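Local coordinates for protein NADH:ubiquinone oxidoreductase, Na translocating, C subunit (Parabacteroides distasonis, PDB 3LWX) that is the C subunit of a sodium-translocating membrane oxidoreductase and carries a domain of the FMN-binding family, at residues 35-40 and 73-78; 15-20 and 57-62. All coordinates share one frame; numbering follows the deposited sequence.

Interaction 1: 35-40 and 73-78; sequences TKYNEL and PVFVAN
Tyr37 reaches the strand with its hydroxyl alone: OH lies 3.4 Å from Phe75 CD1 and a little farther from CE1, an oblique approach to the ring. The two aromatic side chains cross at about a right angle. Two torsions explain the meeting. Tyr37 places CG opposite its own backbone N (chi1 -179°), which carries the ring out from the helix, whereas Phe75, whose CB is directed at the helix, turns its ring to the side of its own N. Ile20 and Arg17 of helix 4-23 also touch this pair, on Phe75 and Tyr37 respectively, so helix 4-23 helps to cover the aromatic end of the contact.

Two residues further on, Glu39 contributes its backbone. A single water donates to Glu39 O, at 2.7 Å, and to Asn78 O, bridging the helix and the strand at the exposed edge of the contact.

Leu40 supplies the direct polar link. Its carbonyl O accepts the backbone N-H of Asn78 at 2.9 Å with an N-H...O angle of 161°, and the donor lies nearly on the extension of the C=O bond. The same oxygen receives a CA-H...O contact from Ala77 CA at 3.1 Å, so two neighbouring residues of the strand converge on one acceptor. The leucine CD2 lies 3.9 Å from Asn78 O, while the side chain packs on Ile24, Val26 and Leu21.

The short axes run 81° apart and 8.0 Å at closest approach, yet Leu40 CA comes within 5.1 Å of Ala77 CA. That convergence fits a helix-to-strand junction: the chain runs from this helix into strand 41-48, which pairs with 71-79 within the six-stranded antiparallel sheet, and the Leu40-Asn78 bond lies just ahead of the backbone pairing of Val76 with Glu43.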
ATOM      1  N   THR A  35       7.181   7.547 -16.930  1.00  9.94           N
ATOM      2  CA  THR A  35       6.754   8.920 -17.180  0.50  9.95           C
ATOM      3  C   THR A  35       5.555   9.301 -16.329  1.00  9.99           C
ATOM      4  O   THR A  35       5.509  10.387 -15.746  1.00 11.17           O
ATOM      5  CB  THR A  35       6.401   9.115 -18.648  0.50 10.20           C
ATOM      6  OG1 THR A  35       7.553   8.804 -19.432  0.50 11.18           O
ATOM      7  CG2 THR A  35       5.975  10.556 -18.909  0.50 10.36           C
ATOM      8  N   LYS A  36       4.590   8.393 -16.225  1.00  9.89           N
ATOM      9  CA  LYS A  36       3.390   8.658 -15.431  0.50 10.78           C
ATOM     10  C   LYS A  36       3.765   8.846 -13.953  1.00 10.16           C
ATOM     11  O   LYS A  36       3.260   9.744 -13.273  1.00 11.87           O
ATOM     12  CB  LYS A  36       2.342   7.544 -15.634  0.50 11.63           C
ATOM     13  CG  LYS A  36       1.683   7.455 -17.050  0.50 13.61           C
ATOM     14  CD  LYS A  36       0.625   8.529 -17.320  0.50 16.57           C
ATOM     15  CE  LYS A  36       0.133   8.450 -18.764  0.50 19.30           C
ATOM     16  NZ  LYS A  36      -0.472   7.151 -19.114  0.50 23.95           N
ATOM     17  N   TYR A  37       4.648   7.983 -13.454  1.00  9.23           N
ATOM     18  CA  TYR A  37       5.118   8.072 -12.077  1.00 10.10           C
ATOM     19  C   TYR A  37       5.790   9.417 -11.836  1.00  9.85           C
ATOM     20  O   TYR A  37       5.519  10.093 -10.859  1.00 10.98           O
ATOM     21  CB  TYR A  37       6.070   6.918 -11.788  1.00  9.89           C
ATOM     22  CG  TYR A  37       6.654   6.834 -10.395  1.00 10.42           C
ATOM     23  CD1 TYR A  37       7.751   7.601 -10.021  1.00 12.39           C
ATOM     24  CD2 TYR A  37       6.155   5.932  -9.467  1.00 11.14           C
ATOM     25  CE1 TYR A  37       8.318   7.499  -8.773  1.00 14.54           C
ATOM     26  CE2 TYR A  37       6.718   5.817  -8.201  1.00 13.62           C
ATOM     27  CZ  TYR A  37       7.795   6.612  -7.848  1.00 14.25           C
ATOM     28  OH  TYR A  37       8.372   6.508  -6.593  1.00 18.08           O
ATOM     29  N   ASN A  38       6.637   9.830 -12.775  1.00 10.05           N
ATOM     30  CA  ASN A  38       7.332  11.101 -12.616  1.00 11.49           C
ATOM     31  C   ASN A  38       6.411  12.318 -12.734  1.00 10.52           C
ATOM     32  O   ASN A  38       6.735  13.362 -12.174  1.00 13.48           O
ATOM     33  CB  ASN A  38       8.529  11.166 -13.560  1.00 12.97           C
ATOM     34  CG  ASN A  38       9.640  10.180 -13.169  1.00 15.48           C
ATOM     35  OD1 ASN A  38       9.735   9.731 -12.021  1.00 20.76           O
ATOM     36  ND2 ASN A  38      10.497   9.858 -14.131  1.00 18.00           N
ATOM     37  N   GLU A  39       5.296  12.185 -13.460  0.67 10.01           N
ATOM     38  CA  GLU A  39       4.264  13.242 -13.541  0.67 10.04           C
ATOM     39  C   GLU A  39       3.523  13.453 -12.206  0.67  9.95           C
ATOM     40  O   GLU A  39       2.966  14.526 -11.980  0.67 11.51           O
ATOM     41  CB  GLU A  39       3.216  12.914 -14.619  0.67 10.48           C
ATOM     42  CG  GLU A  39       3.685  13.093 -16.079  0.67 10.51           C
ATOM     43  CD  GLU A  39       2.728  12.530 -17.127  0.67  9.62           C
ATOM     44  OE1 GLU A  39       1.655  12.013 -16.766  0.67 13.69           O
ATOM     45  OE2 GLU A  39       3.074  12.579 -18.326  0.67 11.93           O
ATOM     46  N   LEU A  40       3.471  12.416 -11.358  1.00  8.84           N
ATOM     47  CA  LEU A  40       2.682  12.447 -10.130  1.00  8.53           C
ATOM     48  C   LEU A  40       3.464  12.387  -8.831  1.00  8.19           C
ATOM     49  O   LEU A  40       3.093  13.054  -7.886  1.00 10.04           O
ATOM     50  CB  LEU A  40       1.686  11.268 -10.182  1.00  8.65           C
ATOM     51  CG  LEU A  40       0.578  11.411 -11.217  1.00 10.04           C
ATOM     52  CD1 LEU A  40      -0.093  10.075 -11.532  1.00 12.39           C
ATOM     53  CD2 LEU A  40      -0.423  12.442 -10.707  1.00 16.71           C
ATOM     54  N   PRO A  73       8.898   3.452   3.653  1.00  7.83           N
ATOM     55  CA  PRO A  73       8.901   4.436   2.580  1.00  7.79           C
ATOM     56  C   PRO A  73       7.562   5.149   2.398  1.00  7.61           C
ATOM     57  O   PRO A  73       6.495   4.529   2.472  1.00  7.64           O
ATOM     58  CB  PRO A  73       9.204   3.584   1.341  1.00  8.85           C
ATOM     59  CG  PRO A  73       8.592   2.266   1.673  1.00  9.66           C
ATOM     60  CD  PRO A  73       8.886   2.074   3.134  1.00  8.92           C
ATOM     61  N   VAL A  74       7.640   6.449   2.161  1.00  7.84           N
ATOM     62  CA  VAL A  74       6.502   7.294   1.866  1.00  7.87           C
ATOM     63  C   VAL A  74       6.710   7.897   0.478  1.00  7.73           C
ATOM     64  O   VAL A  74       7.775   8.455   0.189  1.00  8.82           O
ATOM     65  CB  VAL A  74       6.347   8.449   2.889  1.00  8.82           C
ATOM     66  CG1 VAL A  74       5.148   9.317   2.537  1.00  9.57           C
ATOM     67  CG2 VAL A  74       6.194   7.900   4.310  1.00  9.92           C
ATOM     68  N   PHE A  75       5.721   7.749  -0.399  1.00  7.09           N
ATOM     69  CA  PHE A  75       5.740   8.375  -1.729  1.00  7.06           C
ATOM     70  C   PHE A  75       4.635   9.417  -1.699  1.00  7.56           C
ATOM     71  O   PHE A  75       3.496   9.095  -1.348  1.00  8.10           O
ATOM     72  CB  PHE A  75       5.502   7.341  -2.822  1.00  7.60           C
ATOM     73  CG  PHE A  75       6.402   6.154  -2.714  1.00  7.75           C
ATOM     74  CD1 PHE A  75       7.638   6.134  -3.334  1.00  8.84           C
ATOM     75  CD2 PHE A  75       6.027   5.059  -1.942  1.00  8.79           C
ATOM     76  CE1 PHE A  75       8.477   5.037  -3.210  1.00 10.20           C
ATOM     77  CE2 PHE A  75       6.870   3.972  -1.809  1.00 10.21           C
ATOM     78  CZ  PHE A  75       8.095   3.967  -2.452  1.00  9.66           C
ATOM     79  N   VAL A  76       4.953  10.667  -2.039  1.00  7.17           N
ATOM     80  CA  VAL A  76       3.976  11.736  -1.992  1.00  7.36           C
ATOM     81  C   VAL A  76       3.645  12.174  -3.401  1.00  7.49           C
ATOM     82  O   VAL A  76       4.518  12.638  -4.143  1.00  8.86           O
ATOM     83  CB  VAL A  76       4.461  12.945  -1.164  1.00  7.79           C
ATOM     84  CG1 VAL A  76       3.350  13.960  -1.020  1.00  9.26           C
ATOM     85  CG2 VAL A  76       4.967  12.497   0.206  1.00  8.70           C
ATOM     86  N   ALA A  77       2.393  11.941  -3.788  1.00  7.07           N
ATOM     87  CA  ALA A  77       1.880  12.360  -5.069  1.00  7.66           C
ATOM     88  C   ALA A  77       1.288  13.747  -4.956  1.00  8.28           C
ATOM     89  O   ALA A  77       0.781  14.139  -3.902  1.00  8.66           O
ATOM     90  CB  ALA A  77       0.828  11.373  -5.583  1.00  8.76           C
ATOM     91  N   ASN A  78       1.380  14.497  -6.055  1.00  9.97           N
ATOM     92  CA  ASN A  78       0.803  15.819  -6.172  1.00 11.93           C
ATOM     93  C   ASN A  78      -0.357  15.644  -7.147  1.00 12.34           C
ATOM     94  O   ASN A  78      -0.166  15.513  -8.361  1.00 13.13           O
ATOM     95  CB  ASN A  78       1.852  16.839  -6.639  1.00 12.78           C
ATOM     96  CG  ASN A  78       1.292  18.228  -6.792  1.00 14.20           C
ATOM     97  OD1 ASN A  78       0.091  18.409  -6.768  1.00 17.01           O
ATOM     98  ND2 ASN A  78       2.168  19.216  -6.988  1.00 22.42           N
TER
HETATM   99  O   HOH W   1       1.860  16.202 -10.192  1.00 21.01           O

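Interaction 2: 15-20 and 57-62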
ATOM      1  N   ASP A  15       7.015  -2.485 -12.886  1.00  8.24           N
ATOM      2  CA  ASP A  15       5.955  -3.199 -12.190  1.00  8.39           C
ATOM      3  C   ASP A  15       5.675  -2.511 -10.846  1.00  7.70           C
ATOM      4  O   ASP A  15       4.520  -2.242 -10.515  1.00  7.98           O
ATOM      5  CB  ASP A  15       6.362  -4.668 -12.050  1.00  9.35           C
ATOM      6  CG  ASP A  15       5.308  -5.561 -11.418  1.00 12.45           C
ATOM      7  OD1 ASP A  15       4.184  -5.140 -11.133  1.00 13.72           O
ATOM      8  OD2 ASP A  15       5.619  -6.767 -11.246  1.00 19.06           O
ATOM      9  N   LYS A  16       6.722  -2.198 -10.081  1.00  7.56           N
ATOM     10  CA  LYS A  16       6.539  -1.493  -8.817  1.00  7.71           C
ATOM     11  C   LYS A  16       5.887  -0.123  -9.040  1.00  7.23           C
ATOM     12  O   LYS A  16       4.999   0.274  -8.276  1.00  7.31           O
ATOM     13  CB  LYS A  16       7.870  -1.396  -8.070  1.00  8.50           C
ATOM     14  CG  LYS A  16       7.782  -0.642  -6.763  1.00  8.44           C
ATOM     15  CD  LYS A  16       9.025  -0.808  -5.914  1.00 11.50           C
ATOM     16  CE  LYS A  16       8.963  -0.048  -4.602  1.00 11.87           C
ATOM     17  NZ  LYS A  16      10.058  -0.475  -3.665  1.00 14.30           N
ATOM     18  N   ARG A  17       6.354   0.622 -10.052  1.00  7.34           N
ATOM     19  CA  ARG A  17       5.734   1.907 -10.381  0.67  6.93           C
ATOM     20  C   ARG A  17       4.255   1.742 -10.677  1.00  7.07           C
ATOM     21  O   ARG A  17       3.438   2.535 -10.211  1.00  7.26           O
ATOM     22  CB  ARG A  17       6.397   2.562 -11.592  0.67  7.27           C
ATOM     23  CG  ARG A  17       7.824   3.017 -11.373  0.67  8.04           C
ATOM     24  CD  ARG A  17       8.348   3.786 -12.577  0.67  8.95           C
ATOM     25  NE  ARG A  17       9.744   4.196 -12.377  0.67 11.42           N
ATOM     26  CZ  ARG A  17      10.819   3.574 -12.877  0.67 11.20           C
ATOM     27  NH1 ARG A  17      10.710   2.521 -13.678  0.67 13.23           N
ATOM     28  NH2 ARG A  17      12.031   4.031 -12.590  0.67 15.72           N
ATOM     29  N   GLN A  18       3.902   0.701 -11.444  1.00  7.18           N
ATOM     30  CA  GLN A  18       2.491   0.426 -11.746  1.00  7.16           C
ATOM     31  C   GLN A  18       1.676   0.170 -10.478  1.00  7.24           C
ATOM     32  O   GLN A  18       0.541   0.631 -10.376  1.00  7.69           O
ATOM     33  CB  GLN A  18       2.330  -0.755 -12.706  1.00  7.34           C
ATOM     34  CG  GLN A  18       2.747  -0.497 -14.117  1.00  8.63           C
ATOM     35  CD  GLN A  18       2.690  -1.782 -14.917  1.00  9.44           C
ATOM     36  OE1 GLN A  18       3.480  -2.686 -14.704  1.00 13.66           O
ATOM     37  NE2 GLN A  18       1.729  -1.881 -15.806  1.00 11.42           N
ATOM     38  N   GLN A  19       2.240  -0.589  -9.533  1.00  6.79           N
ATOM     39  CA  GLN A  19       1.556  -0.884  -8.272  1.00  6.43           C
ATOM     40  C   GLN A  19       1.293   0.397  -7.474  1.00  6.31           C
ATOM     41  O   GLN A  19       0.198   0.627  -6.955  1.00  6.98           O
ATOM     42  CB  GLN A  19       2.386  -1.848  -7.442  1.00  6.97           C
ATOM     43  CG  GLN A  19       2.508  -3.238  -8.040  1.00  7.51           C
ATOM     44  CD  GLN A  19       3.574  -4.052  -7.342  1.00  8.49           C
ATOM     45  OE1 GLN A  19       3.619  -4.131  -6.115  1.00  8.08           O
ATOM     46  NE2 GLN A  19       4.452  -4.663  -8.128  1.00 10.16           N
ATOM     47  N   ILE A  20       2.324   1.223  -7.334  1.00  6.07           N
ATOM     48  CA  ILE A  20       2.211   2.493  -6.639  1.00  6.34           C
ATOM     49  C   ILE A  20       1.160   3.368  -7.336  1.00  6.41           C
ATOM     50  O   ILE A  20       0.299   3.962  -6.671  1.00  6.77           O
ATOM     51  CB  ILE A  20       3.597   3.164  -6.560  1.00  6.50           C
ATOM     52  CG1 ILE A  20       4.489   2.369  -5.601  1.00  7.44           C
ATOM     53  CG2 ILE A  20       3.464   4.616  -6.101  1.00  8.27           C
ATOM     54  CD1 ILE A  20       5.947   2.792  -5.596  1.00  8.80           C
ATOM     55  N   ASP A  57      17.187   5.687  -0.520  1.00 11.72           N
ATOM     56  CA  ASP A  57      16.352   5.820  -1.715  0.50 12.22           C
ATOM     57  C   ASP A  57      15.085   5.009  -1.461  1.00 11.54           C
ATOM     58  O   ASP A  57      15.087   3.780  -1.407  1.00 12.34           O
ATOM     59  CB  ASP A  57      17.087   5.380  -2.978  0.50 12.59           C
ATOM     60  CG  ASP A  57      16.295   5.660  -4.253  0.50 14.41           C
ATOM     61  OD1 ASP A  57      15.053   5.544  -4.258  0.50 14.17           O
ATOM     62  OD2 ASP A  57      16.940   5.976  -5.274  0.50 18.70           O
ATOM     63  N   ALA A  58      13.987   5.731  -1.266  1.00 11.03           N
ATOM     64  CA  ALA A  58      12.725   5.099  -0.896  1.00 10.26           C
ATOM     65  C   ALA A  58      12.230   4.099  -1.929  1.00 10.07           C
ATOM     66  O   ALA A  58      11.784   3.016  -1.570  1.00 11.68           O
ATOM     67  CB  ALA A  58      11.672   6.158  -0.597  1.00 11.18           C
ATOM     68  N   PHE A  59      12.301   4.452  -3.203  1.00  9.86           N
ATOM     69  CA  PHE A  59      11.833   3.560  -4.244  1.00 10.09           C
ATOM     70  C   PHE A  59      12.699   2.303  -4.351  1.00  9.96           C
ATOM     71  O   PHE A  59      12.183   1.203  -4.536  1.00 10.81           O
ATOM     72  CB  PHE A  59      11.777   4.295  -5.593  1.00 10.62           C
ATOM     73  CG  PHE A  59      11.239   3.438  -6.699  1.00 10.57           C
ATOM     74  CD1 PHE A  59       9.883   3.376  -6.949  1.00  9.89           C
ATOM     75  CD2 PHE A  59      12.080   2.640  -7.448  1.00 12.49           C
ATOM     76  CE1 PHE A  59       9.382   2.543  -7.934  1.00 10.74           C
ATOM     77  CE2 PHE A  59      11.582   1.805  -8.452  1.00 12.49           C
ATOM     78  CZ  PHE A  59      10.232   1.761  -8.697  1.00 11.36           C
ATOM     79  N   ALA A  60      14.013   2.474  -4.252  1.00 10.72           N
ATOM     80  CA  ALA A  60      14.931   1.350  -4.419  1.00 12.28           C
ATOM     81  C   ALA A  60      14.956   0.399  -3.230  1.00 12.12           C
ATOM     82  O   ALA A  60      15.387  -0.738  -3.359  1.00 16.02           O
ATOM     83  CB  ALA A  60      16.343   1.869  -4.692  1.00 14.54           C
ATOM     84  N   THR A  61      14.516   0.853  -2.068  0.50 11.67           N
ATOM     85  CA  THR A  61      14.674   0.033  -0.882  0.50 10.87           C
ATOM     86  C   THR A  61      13.552  -0.993  -0.742  0.50 11.45           C
ATOM     87  O   THR A  61      12.378  -0.649  -0.810  0.50 12.39           O
ATOM     88  CB  THR A  61      14.778   0.922   0.363  0.50  9.87           C
ATOM     89  OG1 THR A  61      15.869   1.845   0.212  0.50  9.42           O
ATOM     90  CG2 THR A  61      15.010   0.064   1.572  0.50 11.03           C
ATOM     91  N   ASP A  62      13.944  -2.248  -0.527  1.00 12.92           N
ATOM     92  CA  ASP A  62      13.036  -3.361  -0.385  1.00 13.76           C
ATOM     93  C   ASP A  62      12.192  -3.119   0.864  1.00 13.40           C
ATOM     94  O   ASP A  62      12.723  -2.832   1.925  1.00 14.11           O
ATOM     95  CB  ASP A  62      13.799  -4.660  -0.275  1.00 15.90           C
ATOM     96  CG  ASP A  62      12.890  -5.819  -0.096  1.00 17.98           C
ATOM     97  OD1 ASP A  62      12.359  -6.323  -1.119  1.00 25.35           O
ATOM     98  OD2 ASP A  62      12.713  -6.233   1.070  1.00 20.08           O
TER
HETATM   99  O   HOH W   2      10.225   0.835  -1.300  1.00 12.05           O
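This is a helix-to-loop contact, partly buried, in which helix 4-23 rests on the loop joining strand 53-54 to helix 63-68; 231 Å² is buried between the segments, and Phe59 and Lys16 account for most of it. Lys16 and Phe59 run alongside each other, head to tail. The lysine is extended from CB to NZ, with CG opposite its backbone N (chi1 178°), and its methylenes lie over one face of the ring: CD is 4.2 Å from the centroid, displaced toward the rim. The ammonium is farther from the centroid, so any cation-pi attraction is weak at most.

Phe59 CE1 also meets Arg17 CG, at 3.8 Å, and Ile20 CD1, both oblique to the ring. The arginine side chain runs nearly perpendicular to that of Phe59, yet its guanidinium plane is only 13° from the ring plane, and Phe59 CZ lies over one guanidinium face. The polar end of Arg17 is held within its own helix, where NH1 bonds Asn14 OD1.

The end of Lys16 is tied to the loop backbone. NZ donates to Phe59 O at 2.8 Å, tilted 26° from the carbonyl plane, and to a water 2.7 Å from NZ that in turn donates to Ala58 O and Thr61 O. The loop has its own bracing: Ala60 N bonds Asp57 OD1, an Asx motif, and Thr61 OG1 donates to Asp57 O at 2.6 Å.

One lysine therefore does two jobs, an apolar one along its shaft and a polar one at its end. NZ is linked to three loop carbonyls, one directly and two through water, an environment that would be expected to favour its positive charge.

Overall arrangement
From the N terminus, helix 4-23 supplies the first half of interaction 2, and helix 30-40 the first half of interaction 1. The chain then runs through strands 41-48 and 53-54 into the loop at 57-62, closing interaction 2, and reaches strand 71-79 to close interaction 1. The segments alternate, so the two closures cross rather than nest. Their centres are 10 Å apart and they share a seam: Tyr37 OH is 3.5 Å from Phe59 CD1, and Phe75 CE1 is 3.8 Å from Phe59 CA. Together they tie helix 30-40 to strand 71-79 and helix 4-23 to the loop between strand 53-54 and helix 63-68.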